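Peptidoglycan N-acetylglucosamine deacetylase (Agathobacter rectalis, PDB 5JMU) probably removes acetyl groups from N-acetylglucosamine in peptidoglycan, this chain being the zinc-binding catalytic domain of a longer, probably membrane-anchored protein of the NodB-like deacetylase family. Local coordinates at residues Asp13-Gly18 and Thr214-Met219; Leu146-Asn151 and Val180-Gln185. All blocks are in the same frame, centred on the assembly; numbering follows the deposited sequence.

Contact 1 (Asp13-Gly18 and Thr214-Met219); sequences DTVNPG and TTSSPM
The type I beta turn from Thr-214 to Ser-217 presents the carbonyl of Ser-216 to Thr-14 and Val-15, in the loop that runs toward strand 21-27. The N-H of Val-15 is bonded to Ser-216 O, 2.8 Å from N to O. Beside this bond the side chain of Thr-14 lies across Pro-218 at about a right angle. Threonine suits the place because its branch at CB serves two neighbours at once: CG2 comes within 3.4 Å of Ser-217 O, while OG1 faces CA and CB of Pro-218. With Val-15 CG1 anti to the backbone N (chi1 177°), CG2 is left beside that nitrogen, where it touches Ser-216 CB at 3.8 Å.

The contact joins the approach to the first strand of the deacetylase fold to the loop after strand 209-210, at the surface and away from the zinc site. Within the turn, Ser-217 suits its place because its small hydroxyl can bend back to accept the N-H of Thr-214, 2.9 Å from N to OG, alongside the turn's own backbone bond.

Farther along, Pro-17 and Pro-218 meet through their ring CD atoms, 3.9 Å apart. Proline fits both positions, since each offers a compact apolar ring, held close to its own backbone, that meets the other ring and also rests on Tyr-23.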
ATOM      1  N   ASP A  13      -3.331  -8.651  19.452  1.00 19.38           N
ATOM      2  CA  ASP A  13      -4.627  -8.290  18.885  1.00 17.65           C
ATOM      3  C   ASP A  13      -4.604  -6.926  18.240  1.00 18.71           C
ATOM      4  O   ASP A  13      -3.892  -6.015  18.665  1.00 20.05           O
ATOM      5  CB  ASP A  13      -5.707  -8.284  19.950  1.00 24.08           C
ATOM      6  CG  ASP A  13      -6.044  -9.677  20.463  1.00 39.43           C
ATOM      7  OD1 ASP A  13      -5.726 -10.680  19.783  1.00 42.95           O
ATOM      8  OD2 ASP A  13      -6.652  -9.760  21.543  1.00 41.85           O
ATOM      9  N   THR A  14      -5.438  -6.776  17.226  1.00 14.90           N
ATOM     10  CA  THR A  14      -5.590  -5.490  16.575  1.00 14.89           C
ATOM     11  C   THR A  14      -6.803  -4.827  17.206  1.00 14.55           C
ATOM     12  O   THR A  14      -7.496  -5.438  18.006  1.00 18.03           O
ATOM     13  CB  THR A  14      -5.724  -5.627  15.070  1.00 16.65           C
ATOM     14  OG1 THR A  14      -6.769  -6.553  14.755  1.00 18.59           O
ATOM     15  CG2 THR A  14      -4.401  -6.156  14.488  1.00 15.95           C
ATOM     16  N   VAL A  15      -6.987  -3.558  16.876  1.00 12.47           N
ATOM     17  CA  VAL A  15      -8.083  -2.772  17.420  1.00 13.66           C
ATOM     18  C   VAL A  15      -9.159  -2.630  16.366  1.00 12.37           C
ATOM     19  O   VAL A  15      -8.909  -2.146  15.268  1.00 14.69           O
ATOM     20  CB  VAL A  15      -7.554  -1.397  17.856  1.00 16.79           C
ATOM     21  CG1 VAL A  15      -8.683  -0.485  18.373  1.00 19.31           C
ATOM     22  CG2 VAL A  15      -6.495  -1.584  18.884  1.00 16.98           C
ATOM     23  N   ASN A  16     -10.381  -3.034  16.712  1.00 13.51           N
ATOM     24  CA  ASN A  16     -11.477  -2.901  15.760  1.00 13.65           C
ATOM     25  C   ASN A  16     -11.706  -1.423  15.375  1.00 14.84           C
ATOM     26  O   ASN A  16     -11.908  -0.614  16.253  1.00 14.22           O
ATOM     27  CB  ASN A  16     -12.745  -3.491  16.375  1.00 16.07           C
ATOM     28  CG  ASN A  16     -13.867  -3.591  15.364  1.00 28.26           C
ATOM     29  OD1 ASN A  16     -14.457  -2.595  14.993  1.00 25.35           O
ATOM     30  ND2 ASN A  16     -14.155  -4.795  14.914  1.00 35.77           N
ATOM     31  N   PRO A  17     -11.659  -1.090  14.065  1.00 13.99           N
ATOM     32  CA  PRO A  17     -11.720   0.301  13.596  1.00 14.81           C
ATOM     33  C   PRO A  17     -13.134   0.794  13.410  1.00 17.10           C
ATOM     34  O   PRO A  17     -13.294   1.979  13.098  1.00 14.80           O
ATOM     35  CB  PRO A  17     -11.008   0.249  12.236  1.00 13.17           C
ATOM     36  CG  PRO A  17     -11.367  -1.113  11.724  1.00 15.12           C
ATOM     37  CD  PRO A  17     -11.316  -2.021  12.972  1.00 14.12           C
ATOM     38  N   GLY A  18     -14.145  -0.054  13.647  1.00 14.25           N
ATOM     39  CA  GLY A  18     -15.521   0.362  13.451  1.00 11.72           C
ATOM     40  C   GLY A  18     -16.106  -0.258  12.202  1.00 14.85           C
ATOM     41  O   GLY A  18     -15.619  -1.253  11.676  1.00 16.13           O
ATOM     42  N   THR A 214      -2.545   1.865  10.526  1.00 10.21           N
ATOM     43  CA  THR A 214      -1.598   2.037  11.616  1.00 10.07           C
ATOM     44  C   THR A 214      -1.236   0.667  12.169  1.00 14.08           C
ATOM     45  O   THR A 214      -1.754  -0.340  11.735  1.00 12.91           O
ATOM     46  CB  THR A 214      -2.157   2.905  12.742  1.00 18.04           C
ATOM     47  OG1 THR A 214      -3.216   2.193  13.401  1.00 20.96           O
ATOM     48  CG2 THR A 214      -2.706   4.195  12.170  1.00 16.56           C
ATOM     49  N   THR A 215      -0.337   0.651  13.134  1.00 14.07           N
ATOM     50  CA  THR A 215       0.103  -0.638  13.665  1.00 16.57           C
ATOM     51  C   THR A 215      -0.990  -1.358  14.460  1.00 17.78           C
ATOM     52  O   THR A 215      -0.866  -2.545  14.708  1.00 20.47           O
ATOM     53  CB  THR A 215       1.353  -0.480  14.559  1.00 15.86           C
ATOM     54  OG1 THR A 215       1.062   0.444  15.595  1.00 18.86           O
ATOM     55  CG2 THR A 215       2.539   0.025  13.694  1.00 20.89           C
ATOM     56  N   SER A 216      -2.042  -0.647  14.845  1.00 17.79           N
ATOM     57  CA  SER A 216      -3.140  -1.316  15.531  1.00 19.94           C
ATOM     58  C   SER A 216      -4.291  -1.663  14.581  1.00 17.73           C
ATOM     59  O   SER A 216      -5.286  -2.241  15.028  1.00 19.84           O
ATOM     60  CB  SER A 216      -3.623  -0.458  16.708  1.00 26.96           C
ATOM     61  OG  SER A 216      -3.876   0.837  16.263  1.00 29.30           O
ATOM     62  N   SER A 217      -4.177  -1.310  13.286  1.00 14.59           N
ATOM     63  CA  SER A 217      -5.215  -1.675  12.315  1.00 13.72           C
ATOM     64  C   SER A 217      -5.229  -3.175  12.050  1.00 14.69           C
ATOM     65  O   SER A 217      -4.178  -3.824  12.010  1.00 16.12           O
ATOM     66  CB  SER A 217      -5.013  -0.968  10.963  1.00 12.69           C
ATOM     67  OG  SER A 217      -4.969   0.433  11.146  1.00 14.75           O
ATOM     68  N   PRO A 218      -6.423  -3.716  11.779  1.00 13.92           N
ATOM     69  CA  PRO A 218      -6.434  -5.079  11.213  1.00 13.24           C
ATOM     70  C   PRO A 218      -5.723  -5.073   9.857  1.00 18.05           C
ATOM     71  O   PRO A 218      -5.911  -4.126   9.091  1.00 21.78           O
ATOM     72  CB  PRO A 218      -7.940  -5.403  11.086  1.00 13.35           C
ATOM     73  CG  PRO A 218      -8.605  -4.022  10.891  1.00 19.16           C
ATOM     74  CD  PRO A 218      -7.758  -3.087  11.820  1.00 15.99           C
HETATM   75  N   MSE A 219      -4.868  -6.066   9.589  1.00 13.95           N
HETATM   76  CA  MSE A 219      -4.238  -6.183   8.276  1.00 15.43           C
HETATM   77  C   MSE A 219      -5.076  -7.077   7.367  1.00 17.28           C
HETATM   78  O   MSE A 219      -5.775  -7.983   7.827  1.00 20.95           O
HETATM   79  CB  MSE A 219      -2.814  -6.791   8.393  1.00 17.72           C
HETATM   80  CG  MSE A 219      -1.833  -5.993   9.260  1.00 17.78           C
HETATM   81 SE   MSE A 219      -1.210  -4.395   8.357  0.70 16.29          SE
HETATM   82  CE  MSE A 219      -2.126  -3.006   9.404  1.00 16.62           C
TER

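Contact 2 (Leu146-Asn151 and Val180-Gln185); sequences LYCDWN and VSVVLQ
Three hydrogen bonds tie Asn-151 to the backbone of strand 180-186. Its backbone N-H goes to Val-182 O, 3.0 Å from N to O. The side-chain amide uses both ends: OD1 receives the N-H of Val-182 at 2.7 Å, the donor tilted 30° from the carbonyl plane, and ND2 gives a hydrogen to Val-180 O at 3.0 Å, that oxygen lying in the amide plane. Holding CG between the backbone N and carbonyl carbon (chi1 61°) turns the amide back onto the strand, where it acts much as a peptide group would. An alanine here would lose both side-chain bonds and is likely to leave Val-180 O and the N-H of Val-182 without these partners.

Val-182 belongs to the central parallel sheet of the NodB-type deacetylase fold, paired with strands 21-27 and 152-153; the bonds of Asn-151 come just before 152-153 begins.

The remaining contacts are van der Waals ones. Leu-184, its CG anti to the backbone N (chi1 172°), sets CD2 over one face of the Trp-150 indole, 3.6 Å from the centre of the six-membered ring: a CH-pi contact in which one methyl of the branched leucine end meets a broad flat surface. His-222 meets the same indole edge-to-face. The branch at CB of Val-182 keeps CG1, anti to the backbone N, close to the strand; this methyl lies against the carbonyl oxygen Asp-149 O at 3.5 Å and makes an apolar contact with Cys-148 SG at 4.1 Å.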
ATOM      1  N   LEU A 146       4.763  -5.376  10.028  1.00 10.92           N
ATOM      2  CA  LEU A 146       3.424  -5.799   9.635  1.00 11.17           C
ATOM      3  C   LEU A 146       3.373  -5.753   8.135  1.00 11.24           C
ATOM      4  O   LEU A 146       4.105  -4.968   7.528  1.00 12.28           O
ATOM      5  CB  LEU A 146       2.345  -4.868  10.186  1.00 13.01           C
ATOM      6  CG  LEU A 146       2.360  -4.783  11.711  1.00 14.65           C
ATOM      7  CD1 LEU A 146       1.637  -3.513  12.168  1.00 18.13           C
ATOM      8  CD2 LEU A 146       1.758  -6.020  12.286  1.00 17.25           C
ATOM      9  N   TYR A 147       2.556  -6.600   7.515  1.00  9.73           N
ATOM     10  CA  TYR A 147       2.408  -6.478   6.059  1.00 11.35           C
ATOM     11  C   TYR A 147       0.925  -6.465   5.726  1.00 11.88           C
ATOM     12  O   TYR A 147       0.101  -6.986   6.476  1.00 11.47           O
ATOM     13  CB  TYR A 147       3.119  -7.606   5.292  1.00 11.34           C
ATOM     14  CG  TYR A 147       2.545  -9.012   5.448  1.00 10.25           C
ATOM     15  CD1 TYR A 147       2.921  -9.843   6.513  1.00 14.22           C
ATOM     16  CD2 TYR A 147       1.623  -9.507   4.506  1.00 10.16           C
ATOM     17  CE1 TYR A 147       2.407 -11.156   6.627  1.00 14.72           C
ATOM     18  CE2 TYR A 147       1.110 -10.802   4.603  1.00 13.23           C
ATOM     19  CZ  TYR A 147       1.478 -11.602   5.669  1.00 14.50           C
ATOM     20  OH  TYR A 147       0.937 -12.882   5.731  1.00 17.36           O
ATOM     21  N   CYS A 148       0.588  -5.834   4.619  1.00  9.75           N
ATOM     22  CA  CYS A 148      -0.825  -5.711   4.229  1.00 10.04           C
ATOM     23  C   CYS A 148      -0.971  -5.933   2.720  1.00  9.21           C
ATOM     24  O   CYS A 148      -0.208  -5.384   1.908  1.00 10.33           O
ATOM     25  CB  CYS A 148      -1.329  -4.325   4.623  1.00 11.37           C
ATOM     26  SG  CYS A 148      -3.125  -4.152   4.521  1.00 12.57           S
ATOM     27  N   ASP A 149      -1.893  -6.834   2.364  1.00  9.04           N
ATOM     28  CA  ASP A 149      -2.330  -6.991   0.988  1.00  8.79           C
ATOM     29  C   ASP A 149      -3.539  -6.071   0.751  1.00 10.81           C
ATOM     30  O   ASP A 149      -3.481  -4.921   1.147  1.00 11.17           O
ATOM     31  CB  ASP A 149      -2.625  -8.476   0.746  1.00  9.53           C
ATOM     32  CG  ASP A 149      -1.365  -9.326   0.879  1.00 13.72           C
ATOM     33  OD1 ASP A 149      -0.290  -8.910   0.350  1.00 11.15           O
ATOM     34  OD2 ASP A 149      -1.409 -10.392   1.515  1.00 13.96           O
ATOM     35  N   TRP A 150      -4.614  -6.563   0.125  1.00 11.36           N
ATOM     36  CA  TRP A 150      -5.771  -5.704  -0.145  1.00 11.06           C
ATOM     37  C   TRP A 150      -6.997  -6.588  -0.372  1.00 11.76           C
ATOM     38  O   TRP A 150      -6.849  -7.780  -0.615  1.00 12.66           O
ATOM     39  CB  TRP A 150      -5.529  -4.811  -1.386  1.00 10.93           C
ATOM     40  CG  TRP A 150      -5.251  -5.629  -2.630  1.00 12.82           C
ATOM     41  CD1 TRP A 150      -6.166  -5.992  -3.616  1.00 15.97           C
ATOM     42  CD2 TRP A 150      -3.979  -6.170  -3.045  1.00 11.81           C
ATOM     43  NE1 TRP A 150      -5.528  -6.754  -4.582  1.00 17.04           N
ATOM     44  CE2 TRP A 150      -4.192  -6.872  -4.253  1.00 16.42           C
ATOM     45  CE3 TRP A 150      -2.672  -6.126  -2.508  1.00 11.70           C
ATOM     46  CZ2 TRP A 150      -3.143  -7.525  -4.946  1.00 18.74           C
ATOM     47  CZ3 TRP A 150      -1.646  -6.792  -3.185  1.00 14.62           C
ATOM     48  CH2 TRP A 150      -1.887  -7.473  -4.389  1.00 14.87           C
ATOM     49  N   ASN A 151      -8.203  -6.012  -0.257  1.00 10.33           N
ATOM     50  CA  ASN A 151      -9.391  -6.775  -0.604  1.00  9.66           C
ATOM     51  C   ASN A 151     -10.330  -5.998  -1.544  1.00 12.52           C
ATOM     52  O   ASN A 151     -11.445  -6.454  -1.776  1.00 12.61           O
ATOM     53  CB  ASN A 151     -10.166  -7.224   0.658  1.00 11.91           C
ATOM     54  CG  ASN A 151     -10.642  -6.058   1.491  1.00 11.16           C
ATOM     55  OD1 ASN A 151     -10.499  -4.903   1.103  1.00 10.79           O
ATOM     56  ND2 ASN A 151     -11.238  -6.357   2.648  1.00 11.61           N
ATOM     57  N   VAL A 180     -14.874  -3.714   6.126  1.00 12.67           N
ATOM     58  CA  VAL A 180     -13.589  -3.044   6.212  1.00 11.79           C
ATOM     59  C   VAL A 180     -12.807  -3.313   4.940  1.00 12.82           C
ATOM     60  O   VAL A 180     -12.467  -4.454   4.663  1.00 11.97           O
ATOM     61  CB  VAL A 180     -12.787  -3.524   7.461  1.00 11.78           C
ATOM     62  CG1 VAL A 180     -11.350  -2.870   7.442  1.00 10.95           C
ATOM     63  CG2 VAL A 180     -13.593  -3.199   8.747  1.00 12.98           C
ATOM     64  N   SER A 181     -12.555  -2.265   4.157  1.00 10.50           N
ATOM     65  CA  SER A 181     -11.915  -2.413   2.841  1.00 10.41           C
ATOM     66  C   SER A 181     -10.521  -1.851   2.851  1.00 10.00           C
ATOM     67  O   SER A 181     -10.310  -0.779   3.397  1.00 11.75           O
ATOM     68  CB  SER A 181     -12.686  -1.663   1.737  1.00 12.47           C
ATOM     69  OG  SER A 181     -14.014  -2.185   1.575  1.00 12.16           O
ATOM     70  N   VAL A 182      -9.601  -2.546   2.160  1.00  9.04           N
ATOM     71  CA  VAL A 182      -8.262  -2.020   1.861  1.00  8.66           C
ATOM     72  C   VAL A 182      -8.200  -1.988   0.341  1.00  9.77           C
ATOM     73  O   VAL A 182      -8.208  -3.035  -0.311  1.00  9.31           O
ATOM     74  CB  VAL A 182      -7.126  -2.925   2.414  1.00 10.70           C
ATOM     75  CG1 VAL A 182      -5.756  -2.396   1.989  1.00  9.80           C
ATOM     76  CG2 VAL A 182      -7.255  -3.031   3.954  1.00 11.90           C
ATOM     77  N   VAL A 183      -8.156  -0.778  -0.208  1.00 10.64           N
ATOM     78  CA  VAL A 183      -8.207  -0.547  -1.662  1.00 10.31           C
ATOM     79  C   VAL A 183      -6.798  -0.429  -2.219  1.00  9.89           C
ATOM     80  O   VAL A 183      -5.992   0.320  -1.614  1.00 10.90           O
ATOM     81  CB  VAL A 183      -8.950   0.756  -1.946  1.00  9.66           C
ATOM     82  CG1 VAL A 183      -9.033   1.022  -3.516  1.00  9.74           C
ATOM     83  CG2 VAL A 183     -10.370   0.722  -1.323  1.00 10.40           C
ATOM     84  N   LEU A 184      -6.492  -1.160  -3.281  1.00 10.51           N
ATOM     85  CA  LEU A 184      -5.217  -1.015  -3.965  1.00  8.96           C
ATOM     86  C   LEU A 184      -5.320  -0.083  -5.150  1.00 10.89           C
ATOM     87  O   LEU A 184      -6.040  -0.388  -6.090  1.00 11.35           O
ATOM     88  CB  LEU A 184      -4.723  -2.387  -4.487  1.00 10.16           C
ATOM     89  CG  LEU A 184      -3.491  -2.451  -5.406  1.00 12.37           C
ATOM     90  CD1 LEU A 184      -2.252  -1.919  -4.617  1.00 12.52           C
ATOM     91  CD2 LEU A 184      -3.240  -3.876  -5.853  1.00 13.41           C
ATOM     92  N   GLN A 185      -4.614   1.046  -5.113  1.00 11.04           N
ATOM     93  CA  GLN A 185      -4.381   1.870  -6.291  1.00  9.99           C
ATOM     94  C   GLN A 185      -2.880   2.143  -6.409  1.00 10.87           C
ATOM     95  O   GLN A 185      -2.093   1.833  -5.501  1.00 12.01           O
ATOM     96  CB  GLN A 185      -5.128   3.209  -6.246  1.00 10.13           C
ATOM     97  CG  GLN A 185      -6.645   3.069  -6.355  1.00 10.04           C
ATOM     98  CD  GLN A 185      -7.327   4.415  -6.157  1.00 12.00           C
ATOM     99  OE1 GLN A 185      -7.754   4.766  -5.035  1.00 11.06           O
ATOM    100  NE2 GLN A 185      -7.430   5.196  -7.251  1.00 11.86           N
TER

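The contact centres are about 13 Å apart, and along the chain contact 2 is nested inside the loop that contact 1 closes. They meet through the selenomethionine Met-219, whose SE lies 3.5 Å from Tyr-147 O, and through Thr-215 CA, 3.6 Å from Leu-146 CD1. Tyr-23 is also shared: Pro-17, Ser-217 and Pro-218 touch it from contact 1 and Val-180 from contact 2. Contact 1 lies away from the metal, whereas in contact 2 the side chain of Leu-184 is about 7 Å from the zinc ion and from the side chains of two of its three protein ligands, Asp-28 and His-76 (the third is His-80). An acetate, probably from the crystallisation liquor, lies about 5 Å from the Asn-151 side chain.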